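Local coordinates for glucose-6-phosphate isomerase (Thermus thermophilus, PDB 1ZZG), which probably catalyses the reversible isomerisation of glucose 6-phosphate to fructose 6-phosphate, a step shared by glycolysis and gluconeogenesis, at residues 318-323 / 337-342; 309-314 / 364-369. One frame throughout, in Å; residues are numbered along the deposited sequence.

Contact 1: 318-323 / 337-342; sequences EDVEIP and KTLFQL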
# COMPACT_ATOMS: atom_id res chain seq x y z
N GLU A 318 -10.48 -19.94 10.23
CA GLU A 318 -11.88 -20.28 10.04
C GLU A 318 -12.15 -20.10 8.55
O GLU A 318 -12.07 -18.99 8.02
CB GLU A 318 -12.79 -19.37 10.87
CG GLU A 318 -14.27 -19.65 10.63
CD GLU A 318 -15.19 -18.97 11.63
OE1 GLU A 318 -14.93 -17.81 12.01
OE2 GLU A 318 -16.19 -19.61 12.03
N ASP A 319 -12.46 -21.21 7.88
CA ASP A 319 -12.69 -21.21 6.45
C ASP A 319 -14.14 -20.97 6.04
O ASP A 319 -15.04 -20.89 6.87
CB ASP A 319 -12.21 -22.55 5.86
CG ASP A 319 -11.70 -22.42 4.45
OD1 ASP A 319 -11.98 -21.39 3.79
OD2 ASP A 319 -11.00 -23.34 3.99
N VAL A 320 -14.36 -20.85 4.73
CA VAL A 320 -15.68 -20.62 4.18
C VAL A 320 -15.89 -21.43 2.92
O VAL A 320 -15.10 -21.33 1.97
CB VAL A 320 -15.89 -19.14 3.81
CG1 VAL A 320 -17.21 -18.97 3.06
CG2 VAL A 320 -15.88 -18.29 5.06
N GLU A 321 -16.93 -22.25 2.90
CA GLU A 321 -17.21 -23.05 1.72
C GLU A 321 -17.92 -22.16 0.70
O GLU A 321 -18.81 -21.40 1.05
CB GLU A 321 -18.10 -24.25 2.06
CG GLU A 321 -18.26 -25.23 0.91
CD GLU A 321 -19.04 -26.47 1.29
OE1 GLU A 321 -18.72 -27.09 2.32
OE2 GLU A 321 -19.98 -26.82 0.54
N ILE A 322 -17.49 -22.26 -0.56
CA ILE A 322 -18.09 -21.48 -1.63
C ILE A 322 -19.38 -22.21 -2.03
O ILE A 322 -19.34 -23.31 -2.58
CB ILE A 322 -17.15 -21.39 -2.86
CG1 ILE A 322 -15.82 -20.74 -2.45
CG2 ILE A 322 -17.82 -20.58 -3.97
CD1 ILE A 322 -14.75 -20.81 -3.51
N PRO A 323 -20.54 -21.60 -1.74
CA PRO A 323 -21.85 -22.18 -2.05
C PRO A 323 -22.20 -22.15 -3.54
O PRO A 323 -21.77 -21.26 -4.27
CB PRO A 323 -22.80 -21.33 -1.22
CG PRO A 323 -22.17 -19.99 -1.29
CD PRO A 323 -20.70 -20.29 -1.08
N LYS A 337 -15.65 -26.01 -3.10
CA LYS A 337 -14.31 -25.67 -2.64
C LYS A 337 -14.45 -24.59 -1.57
O LYS A 337 -15.53 -24.01 -1.43
CB LYS A 337 -13.46 -25.11 -3.79
CG LYS A 337 -13.54 -25.91 -5.08
CD LYS A 337 -13.09 -27.35 -4.90
CE LYS A 337 -13.19 -28.12 -6.21
NZ LYS A 337 -12.92 -29.57 -6.02
N THR A 338 -13.38 -24.32 -0.83
CA THR A 338 -13.41 -23.29 0.20
C THR A 338 -12.64 -22.04 -0.26
O THR A 338 -11.85 -22.10 -1.21
CB THR A 338 -12.77 -23.77 1.53
OG1 THR A 338 -11.35 -23.92 1.35
CG2 THR A 338 -13.37 -25.10 1.96
N LEU A 339 -12.87 -20.92 0.41
CA LEU A 339 -12.18 -19.69 0.07
C LEU A 339 -10.68 -19.84 0.30
O LEU A 339 -9.87 -19.42 -0.53
CB LEU A 339 -12.72 -18.51 0.89
CG LEU A 339 -14.12 -18.02 0.50
CD1 LEU A 339 -14.50 -16.80 1.32
CD2 LEU A 339 -14.13 -17.67 -0.98
N PHE A 340 -10.30 -20.45 1.42
CA PHE A 340 -8.88 -20.63 1.68
C PHE A 340 -8.27 -21.57 0.64
O PHE A 340 -7.13 -21.38 0.21
CB PHE A 340 -8.63 -21.22 3.07
CG PHE A 340 -7.18 -21.28 3.43
CD1 PHE A 340 -6.53 -20.16 3.96
CD2 PHE A 340 -6.43 -22.43 3.17
CE1 PHE A 340 -5.17 -20.18 4.22
CE2 PHE A 340 -5.06 -22.45 3.42
CZ PHE A 340 -4.43 -21.33 3.95
N GLN A 341 -9.03 -22.58 0.25
CA GLN A 341 -8.56 -23.54 -0.75
C GLN A 341 -8.20 -22.77 -2.03
O GLN A 341 -7.20 -23.06 -2.68
CB GLN A 341 -9.66 -24.56 -1.05
CG GLN A 341 -9.20 -25.77 -1.84
CD GLN A 341 -10.33 -26.73 -2.13
OE1 GLN A 341 -11.37 -26.69 -1.46
NE2 GLN A 341 -10.14 -27.61 -3.11
N LEU A 342 -9.03 -21.79 -2.37
CA LEU A 342 -8.80 -20.98 -3.56
C LEU A 342 -7.54 -20.14 -3.36
O LEU A 342 -6.65 -20.10 -4.21
CB LEU A 342 -9.99 -20.05 -3.83
CG LEU A 342 -9.83 -19.10 -5.02
CD1 LEU A 342 -9.44 -19.88 -6.27
CD2 LEU A 342 -11.13 -18.34 -5.25
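The carboxylate of Asp319 sits against the first turn of helix 339-356, and both of its oxygens are used there. Asp319 OD2 accepts from Thr338 OG1 at 2.7 Å, on the syn side but 33° out of the carboxylate plane. Asp319 OD1 takes the helix N-H of Phe340 at 3.1 Å, also on its syn side and with a nearly straight N-H...O angle of 164°; from the opposite face of the plane Val320 N reaches the same oxygen at 2.6 Å. Thr338 is the N-cap: its chi1 of 69° sets OG1 between the backbone N and carbonyl carbon, where it also accepts from Gln341 N, while Gln341 OE1 receives Thr338 N, completing a capping box. The backbones are joined by a single bridge between Glu321 and Thr338, flanked by Leu339 N to Val320 O and Ile322 N to Lys337 O, each 2.8 Å.

The packed side is apolar: Leu339 CD1 lies alongside Val320 CB at 3.7 Å, and its other methyl, CD2, meets Ile322 CG1 at 3.8 Å. Glu321, by contrast, extends its chain at the exposed border. The end of Lys337 turns away from the loop toward a weak hydrogen bond with Leu413 O of the second subunit. Without the carboxylate, as with an alanine here, Phe340 N, Val320 N and the Thr338 hydroxyl would probably lose their acceptor. Because helix N termini carry partial positive charge, the carboxylate at this end is likely to be stabilised in its ionised form.

Contact 2: 309-314 / 364-369; sequences ALVIPE and LFLPEV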
# COMPACT_ATOMS: atom_id res chain seq x y z
N ALA A 309 10.00 -12.84 -2.98
CA ALA A 309 9.71 -13.67 -1.83
C ALA A 309 8.19 -13.66 -1.65
O ALA A 309 7.56 -12.60 -1.59
CB ALA A 309 10.38 -13.10 -0.59
N LEU A 310 7.61 -14.86 -1.59
CA LEU A 310 6.18 -15.01 -1.40
C LEU A 310 5.88 -15.61 -0.03
O LEU A 310 6.37 -16.70 0.30
CB LEU A 310 5.57 -15.90 -2.50
CG LEU A 310 4.98 -15.23 -3.74
CD1 LEU A 310 6.04 -14.44 -4.49
CD2 LEU A 310 4.37 -16.29 -4.64
N VAL A 311 5.09 -14.90 0.76
CA VAL A 311 4.71 -15.36 2.08
C VAL A 311 3.35 -16.01 1.93
O VAL A 311 2.37 -15.34 1.57
CB VAL A 311 4.63 -14.17 3.06
CG1 VAL A 311 4.19 -14.65 4.44
CG2 VAL A 311 5.97 -13.48 3.12
N ILE A 312 3.27 -17.31 2.21
CA ILE A 312 2.03 -18.06 2.04
C ILE A 312 1.55 -18.83 3.27
O ILE A 312 2.30 -19.63 3.83
CB ILE A 312 2.18 -19.08 0.90
CG1 ILE A 312 2.68 -18.38 -0.37
CG2 ILE A 312 0.87 -19.82 0.67
CD1 ILE A 312 3.13 -19.34 -1.46
N PRO A 313 0.30 -18.59 3.70
CA PRO A 313 -0.24 -19.30 4.86
C PRO A 313 -0.61 -20.72 4.42
O PRO A 313 -0.93 -20.94 3.26
CB PRO A 313 -1.45 -18.46 5.23
CG PRO A 313 -1.94 -18.01 3.89
CD PRO A 313 -0.66 -17.59 3.21
N GLU A 314 -0.58 -21.67 5.34
CA GLU A 314 -0.93 -23.04 4.97
C GLU A 314 -2.28 -23.51 5.50
O GLU A 314 -2.76 -24.58 5.12
CB GLU A 314 0.16 -24.00 5.44
CG GLU A 314 1.49 -23.76 4.75
CD GLU A 314 2.50 -24.86 5.03
OE1 GLU A 314 2.86 -25.06 6.20
OE2 GLU A 314 2.93 -25.51 4.06
N LEU A 364 8.10 -18.38 1.75
CA LEU A 364 8.17 -18.55 3.18
C LEU A 364 6.76 -18.95 3.59
O LEU A 364 5.82 -18.18 3.42
CB LEU A 364 8.58 -17.25 3.87
CG LEU A 364 10.07 -16.91 3.84
CD1 LEU A 364 10.30 -15.53 4.44
CD2 LEU A 364 10.84 -17.96 4.62
N PHE A 365 6.61 -20.16 4.11
CA PHE A 365 5.31 -20.65 4.53
C PHE A 365 5.05 -20.46 6.02
O PHE A 365 5.93 -20.69 6.85
CB PHE A 365 5.18 -22.14 4.17
CG PHE A 365 5.02 -22.40 2.70
CD1 PHE A 365 3.76 -22.37 2.10
CD2 PHE A 365 6.14 -22.64 1.90
CE1 PHE A 365 3.62 -22.58 0.73
CE2 PHE A 365 6.00 -22.84 0.52
CZ PHE A 365 4.74 -22.81 -0.06
N LEU A 366 3.84 -20.01 6.33
CA LEU A 366 3.39 -19.80 7.70
C LEU A 366 2.32 -20.85 7.94
O LEU A 366 1.48 -21.10 7.07
CB LEU A 366 2.75 -18.41 7.87
CG LEU A 366 3.61 -17.18 8.14
CD1 LEU A 366 4.76 -17.11 7.15
CD2 LEU A 366 2.72 -15.95 8.04
N PRO A 367 2.32 -21.48 9.12
CA PRO A 367 1.29 -22.50 9.38
C PRO A 367 -0.11 -21.89 9.22
O PRO A 367 -1.03 -22.54 8.75
CB PRO A 367 1.59 -22.93 10.81
CG PRO A 367 3.09 -22.81 10.87
CD PRO A 367 3.35 -21.49 10.17
N GLU A 368 -0.24 -20.64 9.63
CA GLU A 368 -1.50 -19.91 9.54
C GLU A 368 -1.19 -18.48 9.95
O GLU A 368 -0.10 -18.21 10.44
CB GLU A 368 -2.55 -20.51 10.50
CG GLU A 368 -2.32 -20.24 11.99
CD GLU A 368 -1.15 -21.01 12.58
OE1 GLU A 368 -1.17 -22.26 12.53
OE2 GLU A 368 -0.21 -20.37 13.10
N VAL A 369 -2.12 -17.56 9.73
CA VAL A 369 -1.90 -16.18 10.12
C VAL A 369 -2.33 -16.03 11.57
O VAL A 369 -3.51 -15.85 11.87
CB VAL A 369 -2.70 -15.18 9.24
CG1 VAL A 369 -2.42 -13.75 9.70
CG2 VAL A 369 -2.30 -15.35 7.77
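Two neighbouring parallel strands, 306-313 and 360-366, of the mixed sheet in this SIS-type phosphoglucose isomerase fold meet here, their short segments inclined by 22° with axes 4.6 Å apart. Parallel pairing is evident from the bonds of Ile312, whose N donates to Leu364 O and whose O accepts from Leu366 N, both at 3.0 Å; Leu364 N to Leu310 O extends the pattern. Just past the end of strand 306-313, Glu314 N makes a weak bond to Leu366 O, with an N-H...O angle of 130°.

On the face bearing Val311, Pro313, Leu364 and Leu366, Val311 CG1 approaches Leu366 CD1 at 3.7 Å, and Leu377 of helix 371-391 covers both residues. Beyond them Pro313 CB touches Val369 CG2 at 4.1 Å. The other face carries Ile312 and Phe365, side by side and pointing the same way, under helix 339-356. With chi1 -72°, Phe365 has CG anti to its carbonyl carbon, a setting in which CE1 lies 3.8 Å from Ile312 CB. Arg3 makes a cation-pi contact with that ring and a salt bridge to Glu314 OE2. The Glu314 side chain crosses Phe365 at about a right angle, its CG 3.8 Å from CD1 of the ring.

In the fold
From the N-terminal side, the chain runs along strand 306-313, entering contact 2 at 309-314, and continues into the loop that holds 318-323. Thirteen residues without helix or strand follow before 337-342 returns to that loop, closing contact 1 at the start of helix 339-356. The helix then leads to strand 360-366, where 364-369 closes the longer loop of contact 2, with contact 1 nested inside it. Strand, helix and parallel strand thus form a beta-alpha-beta unit, with contact 1 lying in the connection from the first strand to the helix. Although their centres are about 17 Å apart, the contacts touch: Phe340 CZ lies 3.6 Å from Pro313 O. Around 318-323, the second subunit adds a salt bridge from its Arg111 to Glu318.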